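Local atomic coordinates of inulin fructotransferase (Bacillus sp. snu-7, PDB entry 2INV), a protein that catalyses the breakdown of inulin by intramolecular fructosyl transfer, releasing the cyclic disaccharide difructose anhydride III. Residues 368-371 / 372-376. Numbering follows the deposited sequence.
Sequences VVSD and VASQH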
ATOM      1  N   VAL A 368      21.902 -15.314   0.225  1.00 14.14           N
ATOM      2  CA  VAL A 368      21.748 -16.098   1.435  1.00 14.17           C
ATOM      3  C   VAL A 368      22.809 -15.736   2.465  1.00 15.29           C
ATOM      4  O   VAL A 368      23.983 -15.571   2.137  1.00 13.47           O
ATOM      5  CB  VAL A 368      21.851 -17.608   1.143  1.00 14.47           C
ATOM      6  CG1 VAL A 368      21.823 -18.393   2.457  1.00 13.08           C
ATOM      7  CG2 VAL A 368      20.712 -18.042   0.240  1.00 14.25           C
ATOM      8  N   VAL A 369      22.372 -15.625   3.711  1.00 15.47           N
ATOM      9  CA  VAL A 369      23.248 -15.313   4.818  1.00 16.74           C
ATOM     10  C   VAL A 369      22.859 -16.299   5.890  1.00 17.79           C
ATOM     11  O   VAL A 369      21.699 -16.351   6.297  1.00 16.82           O
ATOM     12  CB  VAL A 369      23.006 -13.896   5.369  1.00 17.01           C
ATOM     13  CG1 VAL A 369      24.031 -13.582   6.446  1.00 16.97           C
ATOM     14  CG2 VAL A 369      23.065 -12.882   4.246  1.00 18.00           C
ATOM     15  N   SER A 370      23.813 -17.086   6.354  1.00 18.79           N
ATOM     16  CA  SER A 370      23.489 -18.031   7.394  1.00 20.39           C
ATOM     17  C   SER A 370      24.688 -18.344   8.248  1.00 21.13           C
ATOM     18  O   SER A 370      25.836 -18.293   7.793  1.00 20.67           O
ATOM     19  CB  SER A 370      22.889 -19.315   6.805  1.00 21.83           C
ATOM     20  OG  SER A 370      23.836 -20.004   6.021  1.00 26.22           O
ATOM     21  N   ASP A 371      24.395 -18.673   9.498  1.00 22.06           N
ATOM     22  CA  ASP A 371      25.413 -18.987  10.482  1.00 22.89           C
ATOM     23  C   ASP A 371      26.015 -20.367  10.244  1.00 22.26           C
ATOM     24  O   ASP A 371      27.043 -20.715  10.840  1.00 22.05           O
ATOM     25  CB  ASP A 371      24.793 -18.926  11.878  1.00 24.13           C
ATOM     26  CG  ASP A 371      23.687 -19.950  12.062  1.00 26.06           C
ATOM     27  OD1 ASP A 371      23.538 -20.488  13.185  1.00 26.46           O
ATOM     28  OD2 ASP A 371      22.965 -20.213  11.081  1.00 26.14           O
ATOM     29  N   VAL A 372      25.387 -21.145   9.369  1.00 20.85           N
ATOM     30  CA  VAL A 372      25.874 -22.478   9.099  1.00 20.18           C
ATOM     31  C   VAL A 372      25.958 -22.765   7.615  1.00 19.53           C
ATOM     32  O   VAL A 372      25.357 -22.068   6.801  1.00 19.12           O
ATOM     33  CB  VAL A 372      24.961 -23.532   9.746  1.00 20.56           C
ATOM     34  CG1 VAL A 372      24.913 -23.344  11.243  1.00 21.06           C
ATOM     35  CG2 VAL A 372      23.556 -23.424   9.160  1.00 21.36           C
ATOM     36  N   ALA A 373      26.724 -23.792   7.273  1.00 18.78           N
ATOM     37  CA  ALA A 373      26.856 -24.193   5.886  1.00 17.92           C
ATOM     38  C   ALA A 373      25.422 -24.505   5.489  1.00 16.97           C
ATOM     39  O   ALA A 373      24.724 -25.224   6.194  1.00 16.21           O
ATOM     40  CB  ALA A 373      27.725 -25.439   5.772  1.00 19.37           C
ATOM     41  N   SER A 374      24.977 -23.953   4.369  1.00 16.21           N
ATOM     42  CA  SER A 374      23.609 -24.161   3.920  1.00 16.10           C
ATOM     43  C   SER A 374      23.517 -24.336   2.415  1.00 15.79           C
ATOM     44  O   SER A 374      24.327 -23.781   1.671  1.00 15.10           O
ATOM     45  CB  SER A 374      22.756 -22.967   4.356  1.00 16.71           C
ATOM     46  OG  SER A 374      21.562 -22.878   3.595  1.00 16.55           O
ATOM     47  N   GLN A 375      22.546 -25.127   1.964  1.00 14.90           N
ATOM     48  CA  GLN A 375      22.360 -25.305   0.536  1.00 14.14           C
ATOM     49  C   GLN A 375      21.334 -24.243   0.163  1.00 14.62           C
ATOM     50  O   GLN A 375      20.157 -24.339   0.541  1.00 14.45           O
ATOM     51  CB  GLN A 375      21.843 -26.709   0.201  1.00 14.58           C
ATOM     52  CG  GLN A 375      22.917 -27.812   0.237  1.00 15.20           C
ATOM     53  CD  GLN A 375      24.179 -27.459  -0.532  1.00 15.80           C
ATOM     54  OE1 GLN A 375      25.193 -27.084   0.065  1.00 18.12           O
ATOM     55  NE2 GLN A 375      24.126 -27.577  -1.860  1.00 14.81           N
ATOM     56  N   HIS A 376      21.804 -23.219  -0.545  1.00 13.79           N
ATOM     57  CA  HIS A 376      20.966 -22.110  -0.968  1.00 13.84           C
ATOM     58  C   HIS A 376      19.808 -22.581  -1.827  1.00 14.40           C
ATOM     59  O   HIS A 376      18.687 -22.078  -1.719  1.00 14.68           O
ATOM     60  CB  HIS A 376      21.801 -21.107  -1.758  1.00 14.29           C
ATOM     61  CG  HIS A 376      22.892 -20.473  -0.960  1.00 13.34           C
ATOM     62  ND1 HIS A 376      23.576 -19.358  -1.391  1.00 14.66           N
ATOM     63  CD2 HIS A 376      23.422 -20.800   0.243  1.00 14.23           C
ATOM     64  CE1 HIS A 376      24.480 -19.025  -0.489  1.00 15.08           C
ATOM     65  NE2 HIS A 376      24.407 -19.884   0.512  1.00 15.83           N
TER
HETATM   66  O   HOH W   1      23.268 -16.560  -2.323  1.00 17.64           O
HETATM   67  O   HOH W   2      25.745 -20.264   3.109  1.00 27.99           O
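Val368 sits squarely over one face of the His376 imidazole: its CB lies 3.4 Å from the ring centroid, only 8° off the ring normal, a CH-pi contact made by the branch point itself. The two methyls straddle the ring over that same face, CG1 above the bond between NE2 and CD2 (3.6 Å from Val368 CG1 to His376 NE2) and CG2 above CG and ND1. With CG anti to its carbonyl carbon (chi1 -63°), His376 swings its ring back beneath the valine. Between them the chain reverses, turning a corner of the right-handed parallel beta-helix: strand 362-370 pairs with strand 328-337, whereas strand 375-379 pairs with strand 351-357.

Inside the bend, Ser370 OG donates to Val372 O at 2.7 Å, lying in the carbonyl plane with a C=O...O angle of 155°. Ser374 brings its CB to 3.6 Å from Ser370 OG while its own hydroxyl turns to Pro350 O and Gln352 NE2, tying the bend to the preceding coil. At the apex Asp371 and Val372 lie side by side, and Asp371 OD2 reaches Val338 N in a weak bond.

A water in the plane of the imidazole, 2.9 Å from His376 NE2, extends weakly to Ser370 OG; a second bridges Val368 N and His376 ND1, weakly at the histidine end. The main partner of ND1 is Ser391 O. A leucine in place of His376 would probably leave Ser391 O and the water at NE2 without their ring partner, and Val368 without its flat seat.

Because that main partner is a carbonyl, ND1 most likely carries a proton; the bond to it, the water in the ring plane at NE2 and the valine over the face would together limit rotation of the imidazole.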